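Local coordinates for calcium-regulated actin-bundling protein (Dictyostelium discoideum, PDB 4X3N), which bundles actin filaments in a calcium-regulated way and may help shape filopodia and pseudopodia during cell movement, at residues 65-70 with 104-109; 61-66 with 124-129; 181-186 with 273-278. One frame throughout, in Å; residues are numbered along the deposited sequence.

Contact 1 (65-70 with 104-109); sequences YSVGWE and EQLCKF
Val67 O accepts a hydrogen bond from Thr71 OG1, one turn further along helix 61-79, and Leu106 CD2 packs against the same oxygen, Val67 O, at 3.9 Å. Leu106 CD2 also packs 3.9 Å from Val67 CG1. The rest of the contact is apolar. Both methyls of Val67 meet one side of the Phe109 ring, at CD1 and CE1. Val67 CG1 stands 3.8 Å from Phe109 CD1, and Val67 CG2 stands 3.8 Å from Phe109 CE1. CG1 comes in obliquely. Phe109 CG is anti to the backbone N (chi1 178°), which carries the ring across to both valine methyls. Tyr118 of helix 116-121 also touches Val67, and Pro127 touches Leu106.

Gly68 marks the nearest backbone approach, with Gly68 CA lying 7.4 Å from Leu106 CA. Its CA also lies near Leu106 CD2. Helix 61-79 has a wider, pi-type turn here. Gly68 N reaches back to Phe63 O, five residues earlier, in a probable hydrogen bond. Trp69 N probably bonds to Ile64 O in the same way. The wide turn includes Val67 and Gly68, which touch the neighbouring helix.

The local axes approach to 10.4 Å, with directions 152° apart. This is near-antiparallel helix packing. Helix 96-111 follows strand 93-95, which pairs with strand 150-152 of the calcium loop. That pairing is consistent with the coupled loops of an EF-hand pair.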
loop_
_atom_site.group_PDB
_atom_site.type_symbol
_atom_site.label_atom_id
_atom_site.label_comp_id
_atom_site.label_asym_id
_atom_site.label_seq_id
_atom_site.Cartn_x
_atom_site.Cartn_y
_atom_site.Cartn_z
ATOM N N TYR A 65 12.003 22.995 11.138
ATOM C CA TYR A 65 12.984 22.020 11.616
ATOM C C TYR A 65 12.584 21.291 12.860
ATOM O O TYR A 65 12.591 20.028 12.911
ATOM C CB TYR A 65 14.340 22.718 11.840
ATOM C CG TYR A 65 15.431 21.768 12.276
ATOM C CD1 TYR A 65 15.638 21.513 13.642
ATOM C CD2 TYR A 65 16.258 21.144 11.346
ATOM C CE1 TYR A 65 16.643 20.641 14.052
ATOM C CE2 TYR A 65 17.248 20.269 11.760
ATOM C CZ TYR A 65 17.424 20.036 13.116
ATOM O OH TYR A 65 18.426 19.173 13.518
ATOM N N SER A 66 12.170 22.066 13.862
ATOM C CA SER A 66 11.920 21.508 15.189
ATOM C C SER A 66 10.546 20.883 15.353
ATOM O O SER A 66 10.383 19.963 16.143
ATOM C CB SER A 66 12.080 22.613 16.246
ATOM O OG SER A 66 13.452 22.827 16.378
ATOM N N VAL A 67 9.571 21.405 14.637
ATOM C CA VAL A 67 8.187 20.983 14.791
ATOM C C VAL A 67 7.643 20.314 13.555
ATOM O O VAL A 67 7.077 19.240 13.652
ATOM C CB VAL A 67 7.265 22.175 15.095
ATOM C CG1 VAL A 67 5.835 21.715 15.408
ATOM C CG2 VAL A 67 7.791 23.006 16.257
ATOM N N GLY A 68 7.763 20.945 12.385
ATOM C CA GLY A 68 7.238 20.326 11.155
ATOM C C GLY A 68 7.916 19.005 10.828
ATOM O O GLY A 68 7.266 17.921 10.737
ATOM N N TRP A 69 9.234 19.055 10.733
ATOM C CA TRP A 69 10.008 17.849 10.424
ATOM C C TRP A 69 9.852 16.739 11.452
ATOM O O TRP A 69 9.674 15.538 11.076
ATOM C CB TRP A 69 11.455 18.226 10.231
ATOM C CG TRP A 69 12.355 17.187 9.706
ATOM C CD1 TRP A 69 12.100 16.357 8.702
ATOM C CD2 TRP A 69 13.715 16.921 10.121
ATOM N NE1 TRP A 69 13.236 15.577 8.444
ATOM C CE2 TRP A 69 14.197 15.889 9.346
ATOM C CE3 TRP A 69 14.540 17.437 11.125
ATOM C CZ2 TRP A 69 15.487 15.357 9.509
ATOM C CZ3 TRP A 69 15.832 16.919 11.278
ATOM C CH2 TRP A 69 16.288 15.902 10.480
ATOM N N GLU A 70 9.978 17.088 12.733
ATOM C CA GLU A 70 9.903 16.091 13.782
ATOM C C GLU A 70 8.605 15.420 13.731
ATOM O O GLU A 70 8.543 14.210 13.898
ATOM C CB GLU A 70 10.075 16.663 15.177
ATOM C CG GLU A 70 11.548 16.975 15.473
ATOM C CD GLU A 70 12.441 15.719 15.361
ATOM O OE1 GLU A 70 12.012 14.687 15.906
ATOM O OE2 GLU A 70 13.542 15.764 14.732
ATOM N N GLU A 104 -2.987 16.190 12.917
ATOM C CA GLU A 104 -3.553 16.185 14.261
ATOM C C GLU A 104 -2.522 16.333 15.323
ATOM O O GLU A 104 -2.712 17.079 16.235
ATOM C CB GLU A 104 -4.410 14.965 14.509
ATOM C CG GLU A 104 -5.705 15.133 13.730
ATOM C CD GLU A 104 -6.708 14.041 14.028
ATOM O OE1 GLU A 104 -6.318 13.010 14.675
ATOM O OE2 GLU A 104 -7.851 14.205 13.542
ATOM N N GLN A 105 -1.401 15.660 15.172
ATOM C CA GLN A 105 -0.308 15.817 16.098
ATOM C C GLN A 105 0.276 17.235 16.051
ATOM O O GLN A 105 0.570 17.777 17.101
ATOM C CB GLN A 105 0.736 14.716 15.907
ATOM C CG GLN A 105 1.952 14.798 16.799
ATOM C CD GLN A 105 1.632 14.960 18.296
ATOM O OE1 GLN A 105 0.656 14.392 18.824
ATOM N NE2 GLN A 105 2.480 15.729 18.987
ATOM N N LEU A 106 0.370 17.856 14.872
ATOM C CA LEU A 106 0.825 19.211 14.750
ATOM C C LEU A 106 -0.012 20.184 15.549
ATOM O O LEU A 106 0.517 21.073 16.226
ATOM C CB LEU A 106 0.748 19.698 13.316
ATOM C CG LEU A 106 1.930 19.469 12.390
ATOM C CD1 LEU A 106 1.632 20.087 11.038
ATOM C CD2 LEU A 106 3.273 19.970 12.965
ATOM N N CYS A 107 -1.312 20.025 15.428
ATOM C CA CYS A 107 -2.262 20.884 16.092
ATOM C C CYS A 107 -2.180 20.660 17.586
ATOM O O CYS A 107 -2.235 21.609 18.330
ATOM C CB CYS A 107 -3.691 20.599 15.611
ATOM S SG CYS A 107 -4.058 21.053 13.897
ATOM N N LYS A 108 -1.991 19.428 18.013
ATOM C CA LYS A 108 -1.947 19.156 19.444
ATOM C C LYS A 108 -0.690 19.782 20.038
ATOM O O LYS A 108 -0.726 20.403 21.108
ATOM C CB LYS A 108 -1.976 17.664 19.728
ATOM C CG LYS A 108 -2.271 17.321 21.184
ATOM C CD LYS A 108 -2.574 15.836 21.384
ATOM C CE LYS A 108 -1.309 14.998 21.275
ATOM N NZ LYS A 108 -1.271 13.861 22.250
ATOM N N PHE A 109 0.418 19.637 19.323
ATOM C CA PHE A 109 1.676 20.199 19.772
ATOM C C PHE A 109 1.563 21.705 19.956
ATOM O O PHE A 109 1.853 22.221 21.012
ATOM C CB PHE A 109 2.791 19.882 18.812
ATOM C CG PHE A 109 4.103 20.496 19.211
ATOM C CD1 PHE A 109 4.383 21.820 18.916
ATOM C CD2 PHE A 109 5.056 19.748 19.897
ATOM C CE1 PHE A 109 5.579 22.380 19.299
ATOM C CE2 PHE A 109 6.279 20.297 20.241
ATOM C CZ PHE A 109 6.530 21.613 19.945
#

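Contact 2 (61-66 with 124-129); sequences AEFIYS and ISQPQM
Phe63 CG lies anti to the backbone N (chi1 -175°), and this sets its ring against Ser125. Gln126 bends at chi2 and brings its amide back to the same ring. The site joins helix 61-79 to the loop leading into helix 132-143, the first helix of an EF-hand-like calcium site.

The main interaction is a CH-pi contact. Ser125 CB stands 3.6 Å from the centroid of the Phe63 ring and 16° off the ring normal. The ring atom closest to Ser125 CB is Phe63 CD1, at 3.5 Å. The carbonyl also comes near, with Ser125 O 3.7 Å from Phe63 CZ. The serine hydroxyl has polar partners elsewhere: OG hydrogen-bonds with Glu60 OE1 and Tyr161 OH. These bonds would help hold CB over the phenyl ring.

Phe63 is buried. Cys110 of helix 96-111 and Tyr156 of helix 153-160 also touch it. Tyr156 directly follows the calcium ligand Glu155, so Phe63 packs on the helix that carries that ligand.

Gln126 approaches Phe63 at about a right angle, with the amide and ring planes 80° apart. Gln126 NE2 bonds to Tyr122 O and comes obliquely to within 3.8 Å of Phe63 CE2.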
loop_
_atom_site.group_PDB
_atom_site.type_symbol
_atom_site.label_atom_id
_atom_site.label_comp_id
_atom_site.label_asym_id
_atom_site.label_seq_id
_atom_site.Cartn_x
_atom_site.Cartn_y
_atom_site.Cartn_z
ATOM N N ALA A 61 12.139 28.917 9.662
ATOM C CA ALA A 61 13.002 27.750 9.536
ATOM C C ALA A 61 13.044 26.928 10.795
ATOM O O ALA A 61 12.893 25.703 10.771
ATOM C CB ALA A 61 14.400 28.159 9.094
ATOM N N GLU A 62 13.192 27.565 11.920
ATOM C CA GLU A 62 13.250 26.860 13.174
ATOM C C GLU A 62 12.000 26.013 13.463
ATOM O O GLU A 62 12.102 24.921 13.974
ATOM C CB GLU A 62 13.517 27.823 14.335
ATOM C CG GLU A 62 13.605 27.146 15.683
ATOM C CD GLU A 62 14.736 26.136 15.759
ATOM O OE1 GLU A 62 15.709 26.191 14.974
ATOM O OE2 GLU A 62 14.612 25.204 16.570
ATOM N N PHE A 63 10.833 26.528 13.132
ATOM C CA PHE A 63 9.655 25.753 13.314
ATOM C C PHE A 63 9.624 24.571 12.338
ATOM O O PHE A 63 9.210 23.464 12.654
ATOM C CB PHE A 63 8.467 26.649 13.034
ATOM C CG PHE A 63 7.166 26.004 13.303
ATOM C CD1 PHE A 63 6.556 25.187 12.331
ATOM C CD2 PHE A 63 6.487 26.249 14.501
ATOM C CE1 PHE A 63 5.330 24.592 12.595
ATOM C CE2 PHE A 63 5.250 25.666 14.752
ATOM C CZ PHE A 63 4.680 24.808 13.826
ATOM N N ILE A 64 10.070 24.821 11.144
ATOM C CA ILE A 64 10.016 23.797 10.092
ATOM C C ILE A 64 10.867 22.640 10.559
ATOM O O ILE A 64 10.502 21.458 10.431
ATOM C CB ILE A 64 10.446 24.370 8.745
ATOM C CG1 ILE A 64 9.331 25.236 8.171
ATOM C CG2 ILE A 64 10.751 23.209 7.733
ATOM C CD1 ILE A 64 9.791 26.205 7.143
ATOM N N TYR A 65 12.003 22.995 11.138
ATOM C CA TYR A 65 12.984 22.020 11.616
ATOM C C TYR A 65 12.584 21.291 12.860
ATOM O O TYR A 65 12.591 20.028 12.911
ATOM C CB TYR A 65 14.340 22.718 11.840
ATOM C CG TYR A 65 15.431 21.768 12.276
ATOM C CD1 TYR A 65 15.638 21.513 13.642
ATOM C CD2 TYR A 65 16.258 21.144 11.346
ATOM C CE1 TYR A 65 16.643 20.641 14.052
ATOM C CE2 TYR A 65 17.248 20.269 11.760
ATOM C CZ TYR A 65 17.424 20.036 13.116
ATOM O OH TYR A 65 18.426 19.173 13.518
ATOM N N SER A 66 12.170 22.066 13.862
ATOM C CA SER A 66 11.920 21.508 15.189
ATOM C C SER A 66 10.546 20.883 15.353
ATOM O O SER A 66 10.383 19.963 16.143
ATOM C CB SER A 66 12.080 22.613 16.246
ATOM O OG SER A 66 13.452 22.827 16.378
ATOM N N ILE A 124 2.670 32.345 11.226
ATOM C CA ILE A 124 2.360 31.930 9.854
ATOM C C ILE A 124 2.586 30.410 9.674
ATOM O O ILE A 124 2.103 29.823 8.725
ATOM C CB ILE A 124 3.139 32.770 8.828
ATOM C CG1 ILE A 124 2.535 32.587 7.458
ATOM C CG2 ILE A 124 4.596 32.379 8.798
ATOM C CD1 ILE A 124 3.299 33.265 6.341
ATOM N N SER A 125 3.297 29.782 10.603
ATOM C CA SER A 125 3.450 28.375 10.604
ATOM C C SER A 125 2.366 27.599 11.301
ATOM O O SER A 125 2.437 26.413 11.309
ATOM C CB SER A 125 4.775 28.030 11.280
ATOM O OG SER A 125 5.850 28.432 10.496
ATOM N N GLN A 126 1.375 28.245 11.933
ATOM C CA GLN A 126 0.476 27.494 12.774
ATOM C C GLN A 126 -0.450 26.686 11.898
ATOM O O GLN A 126 -0.993 27.225 10.955
ATOM C CB GLN A 126 -0.399 28.414 13.666
ATOM C CG GLN A 126 0.404 29.084 14.792
ATOM C CD GLN A 126 1.390 28.157 15.448
ATOM O OE1 GLN A 126 1.021 27.287 16.259
ATOM N NE2 GLN A 126 2.676 28.376 15.160
ATOM N N PRO A 127 -0.675 25.416 12.239
ATOM C CA PRO A 127 -1.652 24.598 11.494
ATOM C C PRO A 127 -3.079 25.003 11.856
ATOM O O PRO A 127 -3.261 25.840 12.717
ATOM C CB PRO A 127 -1.390 23.203 11.974
ATOM C CG PRO A 127 -0.785 23.384 13.340
ATOM C CD PRO A 127 -0.058 24.683 13.359
ATOM N N GLN A 128 -4.048 24.395 11.201
ATOM C CA GLN A 128 -5.460 24.659 11.458
ATOM C C GLN A 128 -6.132 23.365 11.842
ATOM O O GLN A 128 -5.953 22.319 11.208
ATOM C CB GLN A 128 -6.101 25.280 10.218
ATOM C CG GLN A 128 -7.633 25.284 10.202
ATOM C CD GLN A 128 -8.193 25.704 8.839
ATOM O OE1 GLN A 128 -7.695 25.299 7.761
ATOM N NE2 GLN A 128 -9.235 26.528 8.870
ATOM N N MET A 129 -6.934 23.430 12.885
ATOM C CA MET A 129 -7.610 22.233 13.360
ATOM C C MET A 129 -8.748 21.978 12.378
ATOM O O MET A 129 -9.387 22.910 11.913
ATOM C CB MET A 129 -8.156 22.427 14.788
ATOM C CG MET A 129 -8.602 21.136 15.446
ATOM S SD MET A 129 -7.207 20.156 16.064
ATOM C CE MET A 129 -7.098 18.702 14.983
#

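Contact 3 (181-186 with 273-278); sequences PEIKKA and AGAIWW
The flat groups of helix 273-290, Trp277 and Trp278, take no part where Ala275 and Ile276 meet Ile183. They pack on other helices instead. The two indoles touch each other at an edge: Trp278 CE3 lies in the plane of the Trp277 ring, 4.0 Å from Trp277 CZ3. Trp278 also meets Tyr65 and Trp69 of helix 61-79 edge-to-face. Trp277 meets Trp54 of helix 42-57 with the ring planes inclined.

Across the contact everything is aliphatic. Ile183 uses both of its branches. With CG1 anti to the carbonyl carbon (chi1 -67°), CG2 is anti to the backbone N and meets Ala275, while the extended CG1 branch carries CD1 to Ile276. Ile183 CG2 packs against the single methyl of Ala275, CB, at 4.1 Å. Ile183 CD1 lies 4.2 Å from Ile276 CD1, and these two methyls meet side-on. The side chain of Ile276 is bent at chi2 (-54°). This turns its CD1 toward the isoleucine of the other helix. The short alanine side chain goes with a fairly close backbone approach: Ile183 CA and Ala275 CA are 7.5 Å apart.

All three residues are buried. Helix 232-255 covers the contact further, with Tyr255 touching Ile183 and Ser252 touching Ile276. From helix 42-57, Asn51 OD1 hydrogen-bonds to Ala275 N, and Val47 touches the alanine methyl.

Helices 181-211, 232-255 and 273-290 thus pack together here. This is the arrangement of a helical bundle, here in the region that includes the C-terminal F-actin-bundling family sequence.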
loop_
_atom_site.group_PDB
_atom_site.type_symbol
_atom_site.label_atom_id
_atom_site.label_comp_id
_atom_site.label_asym_id
_atom_site.label_seq_id
_atom_site.Cartn_x
_atom_site.Cartn_y
_atom_site.Cartn_z
ATOM N N PRO A 181 28.613 20.645 -4.905
ATOM C CA PRO A 181 29.323 19.488 -4.349
ATOM C C PRO A 181 29.814 19.676 -2.909
ATOM O O PRO A 181 29.917 18.682 -2.173
ATOM C CB PRO A 181 30.508 19.249 -5.319
ATOM C CG PRO A 181 30.298 20.145 -6.488
ATOM C CD PRO A 181 29.231 21.166 -6.151
ATOM N N GLU A 182 30.155 20.901 -2.518
ATOM C CA GLU A 182 30.629 21.111 -1.163
ATOM C C GLU A 182 29.469 20.871 -0.207
ATOM O O GLU A 182 29.653 20.377 0.925
ATOM C CB GLU A 182 31.194 22.505 -0.959
ATOM C CG GLU A 182 32.512 22.741 -1.727
ATOM C CD GLU A 182 32.307 23.216 -3.195
ATOM O OE1 GLU A 182 31.195 23.051 -3.809
ATOM O OE2 GLU A 182 33.294 23.776 -3.728
ATOM N N ILE A 183 28.286 21.239 -0.668
ATOM C CA ILE A 183 27.076 21.042 0.121
ATOM C C ILE A 183 26.731 19.555 0.175
ATOM O O ILE A 183 26.487 19.041 1.253
ATOM C CB ILE A 183 25.934 21.917 -0.415
ATOM C CG1 ILE A 183 26.286 23.396 -0.158
ATOM C CG2 ILE A 183 24.601 21.536 0.212
ATOM C CD1 ILE A 183 25.297 24.397 -0.709
ATOM N N LYS A 184 26.786 18.853 -0.952
ATOM C CA LYS A 184 26.490 17.455 -0.937
ATOM C C LYS A 184 27.443 16.765 0.004
ATOM O O LYS A 184 27.034 15.938 0.801
ATOM C CB LYS A 184 26.585 16.846 -2.327
ATOM C CG LYS A 184 26.182 15.387 -2.418
ATOM C CD LYS A 184 26.313 14.924 -3.855
ATOM C CE LYS A 184 25.807 13.514 -4.015
ATOM N NZ LYS A 184 26.651 12.759 -4.987
ATOM N N LYS A 185 28.702 17.135 -0.035
ATOM C CA LYS A 185 29.704 16.523 0.859
ATOM C C LYS A 185 29.330 16.670 2.296
ATOM O O LYS A 185 29.422 15.730 3.068
ATOM C CB LYS A 185 31.077 17.138 0.630
ATOM C CG LYS A 185 31.800 16.485 -0.548
ATOM C CD LYS A 185 33.181 17.125 -0.778
ATOM C CE LYS A 185 34.054 16.379 -1.821
ATOM N NZ LYS A 185 33.430 16.317 -3.169
ATOM N N ALA A 186 28.922 17.876 2.662
ATOM C CA ALA A 186 28.579 18.175 4.001
ATOM C C ALA A 186 27.299 17.440 4.411
ATOM O O ALA A 186 27.223 16.906 5.521
ATOM C CB ALA A 186 28.394 19.699 4.138
ATOM N N ALA A 273 21.126 29.140 0.898
ATOM C CA ALA A 273 20.998 29.574 2.283
ATOM C C ALA A 273 20.242 28.602 3.140
ATOM O O ALA A 273 20.542 28.435 4.300
ATOM C CB ALA A 273 20.333 30.955 2.375
ATOM N N GLY A 274 19.233 27.973 2.605
ATOM C CA GLY A 274 18.447 27.060 3.435
ATOM C C GLY A 274 19.314 25.829 3.778
ATOM O O GLY A 274 19.289 25.302 4.892
ATOM N N ALA A 275 20.048 25.359 2.792
ATOM C CA ALA A 275 20.870 24.174 3.000
ATOM C C ALA A 275 21.922 24.483 4.004
ATOM O O ALA A 275 22.209 23.664 4.843
ATOM C CB ALA A 275 21.506 23.747 1.705
ATOM N N ILE A 276 22.448 25.718 3.963
ATOM C CA ILE A 276 23.488 26.129 4.891
ATOM C C ILE A 276 22.895 26.208 6.251
ATOM O O ILE A 276 23.411 25.615 7.174
ATOM C CB ILE A 276 24.218 27.436 4.453
ATOM C CG1 ILE A 276 24.963 27.272 3.128
ATOM C CG2 ILE A 276 25.141 27.912 5.557
ATOM C CD1 ILE A 276 25.934 26.106 3.079
ATOM N N TRP A 277 21.742 26.862 6.396
ATOM C CA TRP A 277 21.106 26.942 7.703
ATOM C C TRP A 277 20.785 25.520 8.268
ATOM O O TRP A 277 20.980 25.234 9.450
ATOM C CB TRP A 277 19.810 27.791 7.607
ATOM C CG TRP A 277 19.077 27.940 8.951
ATOM C CD1 TRP A 277 19.181 28.996 9.847
ATOM C CD2 TRP A 277 18.153 27.022 9.542
ATOM N NE1 TRP A 277 18.374 28.777 10.935
ATOM C CE2 TRP A 277 17.751 27.568 10.788
ATOM C CE3 TRP A 277 17.645 25.777 9.159
ATOM C CZ2 TRP A 277 16.867 26.903 11.646
ATOM C CZ3 TRP A 277 16.756 25.126 9.999
ATOM C CH2 TRP A 277 16.377 25.695 11.236
ATOM N N TRP A 278 20.262 24.628 7.419
ATOM C CA TRP A 278 19.781 23.316 7.921
ATOM C C TRP A 278 20.943 22.498 8.428
ATOM O O TRP A 278 20.910 21.907 9.493
ATOM C CB TRP A 278 19.090 22.549 6.783
ATOM C CG TRP A 278 18.397 21.313 7.230
ATOM C CD1 TRP A 278 18.954 20.043 7.368
ATOM C CD2 TRP A 278 17.023 21.178 7.590
ATOM N NE1 TRP A 278 18.012 19.171 7.735
ATOM C CE2 TRP A 278 16.813 19.827 7.897
ATOM C CE3 TRP A 278 15.934 22.059 7.650
ATOM C CZ2 TRP A 278 15.562 19.344 8.311
ATOM C CZ3 TRP A 278 14.685 21.568 8.048
ATOM C CH2 TRP A 278 14.507 20.238 8.345
#

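After helices 28-38 and 42-57 the chain enters helix 61-79, where contacts 1 and 2 both start and share Tyr65 and Ser66. Contact 1 closes the shorter loop, at helix 96-111. Contact 2 starts slightly earlier and ends later, so its loop encloses that of contact 1. It ties the same helix to the stretch before helix 132-143. Their second segments also touch, with Cys107 CB 3.6 Å from Met129 SD. Contact 3 follows in series. It closes the long C-terminal excursion between helices 181-211 and 273-290. Trp277, on Ala61 and Glu62, and Trp278 join the second segment of contact 3 to helix 61-79.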